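Local coordinates for protein 3-dehydroshikimate dehydratase (Bacillus anthracis, PDB 3DX5) that catalyses the manganese-dependent dehydration of 3-dehydroshikimate to 3,4-dihydroxybenzoate, the catechol building block of the siderophore petrobactin, at residues I8-H12 and V216-A220; Y207-F211 and N222-M226. One frame throughout, in Å; residues are numbered along the deposited sequence.

Contact 1: residues I8-H12 and V216-A220; sequences ISFRH and VYAAA. With DHB (3,4-dihydroxybenzoic acid), chain D.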
# COMPACT_ATOMS: atom_id res chain seq x y z
N ILE A 8 3.64 9.26 -0.88
CA ILE A 8 3.88 7.81 -0.74
C ILE A 8 4.48 7.42 0.64
O ILE A 8 4.27 6.32 1.11
CB ILE A 8 4.76 7.26 -1.90
CG1 ILE A 8 4.63 5.72 -2.02
CG2 ILE A 8 6.24 7.76 -1.81
CD1 ILE A 8 5.30 5.11 -3.36
N SER A 9 5.19 8.34 1.31
CA SER A 9 5.73 8.07 2.66
C SER A 9 4.62 7.78 3.66
O SER A 9 4.87 7.21 4.73
CB SER A 9 6.61 9.26 3.16
OG SER A 9 7.72 9.43 2.28
N PHE A 10 3.39 8.20 3.32
CA PHE A 10 2.24 8.07 4.24
C PHE A 10 1.26 6.97 3.80
O PHE A 10 0.13 6.94 4.28
CB PHE A 10 1.52 9.43 4.32
CG PHE A 10 2.37 10.51 4.90
CD1 PHE A 10 2.39 10.71 6.29
CD2 PHE A 10 3.21 11.27 4.08
CE1 PHE A 10 3.23 11.68 6.86
CE2 PHE A 10 4.07 12.23 4.63
CZ PHE A 10 4.08 12.43 6.02
N ARG A 11 1.71 6.08 2.90
CA ARG A 11 0.81 5.06 2.27
C ARG A 11 0.23 4.06 3.28
O ARG A 11 -0.75 3.38 2.98
CB ARG A 11 1.59 4.32 1.16
CG ARG A 11 2.72 3.35 1.72
CD ARG A 11 3.85 3.04 0.66
NE ARG A 11 4.90 2.23 1.30
CZ ARG A 11 5.76 2.72 2.21
NH1 ARG A 11 5.78 4.03 2.50
NH2 ARG A 11 6.63 1.92 2.81
N HIS A 12 0.88 3.94 4.45
CA HIS A 12 0.43 3.03 5.51
C HIS A 12 -0.13 3.68 6.77
O HIS A 12 -0.15 3.09 7.86
CB HIS A 12 1.54 2.02 5.85
CG HIS A 12 1.88 1.12 4.70
ND1 HIS A 12 3.17 0.87 4.31
CD2 HIS A 12 1.08 0.45 3.82
CE1 HIS A 12 3.17 0.05 3.27
NE2 HIS A 12 1.91 -0.21 2.95
N VAL A 216 8.27 -2.61 -0.29
CA VAL A 216 7.88 -1.24 0.01
C VAL A 216 6.35 -1.10 0.15
O VAL A 216 5.88 -0.44 1.09
CB VAL A 216 8.44 -0.24 -1.02
CG1 VAL A 216 7.75 1.18 -0.87
CG2 VAL A 216 9.96 -0.10 -0.86
N TYR A 217 5.58 -1.73 -0.76
CA TYR A 217 4.12 -1.54 -0.74
C TYR A 217 3.39 -2.32 0.36
O TYR A 217 2.29 -1.93 0.73
CB TYR A 217 3.45 -1.85 -2.10
CG TYR A 217 4.13 -1.16 -3.28
CD1 TYR A 217 4.65 0.15 -3.15
CD2 TYR A 217 4.23 -1.81 -4.52
CE1 TYR A 217 5.30 0.78 -4.25
CE2 TYR A 217 4.85 -1.19 -5.60
CZ TYR A 217 5.40 0.09 -5.47
OH TYR A 217 6.00 0.65 -6.58
N ALA A 218 3.98 -3.43 0.81
CA ALA A 218 3.43 -4.28 1.89
C ALA A 218 3.53 -3.60 3.27
O ALA A 218 4.60 -3.11 3.65
CB ALA A 218 4.15 -5.67 1.92
N ALA A 219 2.41 -3.56 4.00
CA ALA A 219 2.38 -2.94 5.35
C ALA A 219 3.37 -3.61 6.29
O ALA A 219 4.01 -2.94 7.10
CB ALA A 219 1.00 -3.02 5.94
N ALA A 220 3.51 -4.93 6.20
CA ALA A 220 4.39 -5.63 7.11
C ALA A 220 5.79 -5.75 6.50
O ALA A 220 6.60 -6.52 7.00
CB ALA A 220 3.80 -7.04 7.51
C1 DHB D . 8.99 3.33 -5.55
C2 DHB D . 10.08 4.19 -5.67
C3 DHB D . 11.35 3.79 -5.25
O3 DHB D . 12.47 4.58 -5.34
C4 DHB D . 11.51 2.44 -4.70
O4 DHB D . 12.76 2.09 -4.31
C5 DHB D . 10.42 1.58 -4.61
C6 DHB D . 9.16 2.04 -5.04
C DHB D . 7.62 3.81 -6.00
O1 DHB D . 6.61 3.10 -5.97
O2 DHB D . 7.48 5.06 -6.44
O HOH W 1 5.03 0.26 6.28
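Arg11 meets Val216 through a side-on grip on the last turn of helix 213-217. Its CG stands between the backbone N and the carbonyl carbon (chi1 70°), against one face of the His12 ring, and from CG the chain runs extended to NE. Arg11 CD comes no nearer than 4.1 Å to Val216 O, while Arg11 NE donates to that oxygen at 2.9 Å and NH2 donates to it as well, both with the carbonyl oxygen close to the guanidinium plane. NE approaches from above the carbonyl plane, NH2 from nearer to it. Val216 CG1 lies over one face of the guanidinium, 4.0 Å from Arg11 CZ. Beyond CZ, NH1 turns back to Ile8 O, which also takes the backbone N of Arg11 from the opposite face; bonds at both edges fix the guanidinium's rotation. The loop that follows strand 2-6 of the TIM barrel is thereby tied to the helix end over the substrate pocket. His12 NE2 adds a second link to Tyr217 O (2.8 Å), and Ala219 CA covers the ring's other face, a CH-pi contact. Tyr217 OH donates to O1 of bound 3,4-dihydroxybenzoic acid at 2.6 Å, and Ile8 CD1 packs 3.5 Å from the same oxygen.

Contact 2: residues Y207-F211 and N222-M226; sequences YLHVF and NRTGM. With DHB (3,4-dihydroxybenzoic acid), chain D.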
# COMPACT_ATOMS: atom_id res chain seq x y z
N TYR A 207 21.25 -4.51 2.75
CA TYR A 207 19.85 -4.27 2.96
C TYR A 207 19.14 -3.67 1.74
O TYR A 207 17.98 -3.26 1.86
CB TYR A 207 19.63 -3.38 4.20
CG TYR A 207 20.14 -4.03 5.46
CD1 TYR A 207 19.53 -5.18 5.96
CD2 TYR A 207 21.26 -3.53 6.12
CE1 TYR A 207 20.03 -5.83 7.11
CE2 TYR A 207 21.76 -4.17 7.28
CZ TYR A 207 21.13 -5.32 7.76
OH TYR A 207 21.60 -5.94 8.89
N LEU A 208 19.82 -3.62 0.59
CA LEU A 208 19.21 -2.97 -0.59
C LEU A 208 17.88 -3.56 -1.05
O LEU A 208 17.08 -2.85 -1.63
CB LEU A 208 20.19 -2.89 -1.78
CG LEU A 208 21.23 -1.77 -1.64
CD1 LEU A 208 22.39 -2.05 -2.61
CD2 LEU A 208 20.65 -0.39 -1.90
N HIS A 209 17.66 -4.85 -0.79
CA HIS A 209 16.45 -5.54 -1.20
C HIS A 209 15.20 -4.97 -0.46
O HIS A 209 14.09 -5.22 -0.89
CB HIS A 209 16.58 -7.05 -0.88
CG HIS A 209 16.96 -7.32 0.54
ND1 HIS A 209 16.03 -7.49 1.55
CD2 HIS A 209 18.17 -7.35 1.15
CE1 HIS A 209 16.65 -7.66 2.71
NE2 HIS A 209 17.95 -7.57 2.49
N VAL A 210 15.37 -4.20 0.62
CA VAL A 210 14.18 -3.62 1.30
C VAL A 210 13.48 -2.59 0.41
O VAL A 210 12.30 -2.31 0.61
CB VAL A 210 14.46 -3.02 2.71
CG1 VAL A 210 14.99 -4.09 3.66
CG2 VAL A 210 15.41 -1.74 2.61
N PHE A 211 14.20 -2.08 -0.60
CA PHE A 211 13.58 -1.20 -1.58
C PHE A 211 12.86 -1.88 -2.74
O PHE A 211 12.32 -1.20 -3.60
CB PHE A 211 14.56 -0.18 -2.12
CG PHE A 211 15.10 0.72 -1.06
CD1 PHE A 211 14.22 1.43 -0.20
CD2 PHE A 211 16.46 0.85 -0.87
CE1 PHE A 211 14.73 2.27 0.80
CE2 PHE A 211 16.97 1.70 0.13
CZ PHE A 211 16.11 2.40 0.96
N ASN A 222 9.69 -5.35 5.39
CA ASN A 222 10.92 -5.09 6.13
C ASN A 222 11.44 -3.65 5.92
O ASN A 222 11.52 -3.17 4.78
CB ASN A 222 11.97 -6.09 5.63
CG ASN A 222 13.19 -6.17 6.52
OD1 ASN A 222 13.23 -5.57 7.61
ND2 ASN A 222 14.21 -6.93 6.07
N ARG A 223 11.78 -2.95 7.01
CA ARG A 223 12.35 -1.59 6.90
C ARG A 223 13.81 -1.54 7.40
O ARG A 223 14.42 -0.47 7.39
CB ARG A 223 11.50 -0.54 7.65
CG ARG A 223 9.97 -0.59 7.30
CD ARG A 223 9.69 -0.35 5.81
NE ARG A 223 8.26 -0.48 5.50
CZ ARG A 223 7.77 -1.21 4.51
NH1 ARG A 223 8.55 -1.88 3.69
NH2 ARG A 223 6.47 -1.26 4.35
N THR A 224 14.36 -2.68 7.80
CA THR A 224 15.74 -2.75 8.30
C THR A 224 16.72 -2.12 7.32
O THR A 224 16.63 -2.36 6.11
CB THR A 224 16.17 -4.21 8.55
OG1 THR A 224 15.32 -4.73 9.55
CG2 THR A 224 17.63 -4.35 9.06
N GLY A 225 17.62 -1.29 7.84
CA GLY A 225 18.65 -0.67 6.98
C GLY A 225 18.24 0.67 6.40
O GLY A 225 19.10 1.41 5.95
N MSE A 226 16.95 1.01 6.40
CA MSE A 226 16.52 2.34 5.94
C MSE A 226 16.93 3.40 6.97
O MSE A 226 16.56 3.29 8.12
CB MSE A 226 15.00 2.39 5.70
CG MSE A 226 14.47 1.41 4.62
SE MSE A 226 12.60 1.77 4.34
CE MSE A 226 12.14 0.23 3.18
C1 DHB D . 8.99 3.33 -5.55
C2 DHB D . 10.08 4.19 -5.67
C3 DHB D . 11.35 3.79 -5.25
O3 DHB D . 12.47 4.58 -5.34
C4 DHB D . 11.51 2.44 -4.70
O4 DHB D . 12.76 2.09 -4.31
C5 DHB D . 10.42 1.58 -4.61
C6 DHB D . 9.16 2.04 -5.04
C DHB D . 7.62 3.81 -6.00
O1 DHB D . 6.61 3.10 -5.97
O2 DHB D . 7.48 5.06 -6.44
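A mainly apolar packing, with no hydrogen bond across it, sets a 3-10 turn, 207-211, against the irregular segment 222-226; they precede and follow helix 213-217 in the chain, in the excursion after barrel strand 194-202. Val210 is its centre. Val210 CG1, anti to the carbonyl carbon (chi1 -61°), reaches 3.4 Å from Thr224 O and packs on the amide of Asn222, while Val210 CG2 turns to Met226 CG at 3.9 Å. The selenomethionine side chain extends beyond CG and runs alongside Val210 and Phe211, pointing opposite to each; Met226 CG lies 3.9 Å from Phe211 CE1, and Met226 SE stands oblique to that ring, 5.3 Å from the centroid, a Met-aromatic contact. Phe211 also has Val210 CG2 over one face. At the outer end Thr224 CG2 sits over a face of the Tyr207 ring as a CH-pi contact, 3.9 Å from the centroid. Gly225, at positive phi in a type II turn from Arg223 to Met226, brings its CA within 4.0 Å of Tyr207 CB.

The second segment is shaped from within by an Asx turn: Asn222 OD1 accepts Thr224 N from above its carbonyl plane, and Thr224 OG1 (3.0 Å) is a second donor, in that plane and on a lone pair. Asn215 of the intervening helix donates to both Val210 O and Asn222 O. Phe211 lines the ligand pocket, and Phe211 O takes a weak hydrogen bond from DHB O4 at 3.4 Å. The two segments are thus held by van der Waals contact and by Asn215, which bonds both, consistent with a fixed place for Phe211 beside the ligand.

The two contacts lie with their centres about 13 Å apart, on the same side of the chain's centre, and both touch the bound 3,4-dihydroxybenzoic acid. Their segments alternate along the chain in the order 8-12, 207-211, 216-220, 222-226, so helix 213-217 falls between the halves of contact 2 and its end belongs to contact 1. Val216 CG2 meets Val210 O at 3.5 Å, and Arg223 NH2 lies 3.5 Å from Arg11 NH2, like charges close, near Val216 O and Ala218 O. Contact 1 ties this excursion to the loop after the first barrel strand and touches the ligand's carboxylate end; contact 2 closes the excursion upon itself and meets the O4 hydroxyl end.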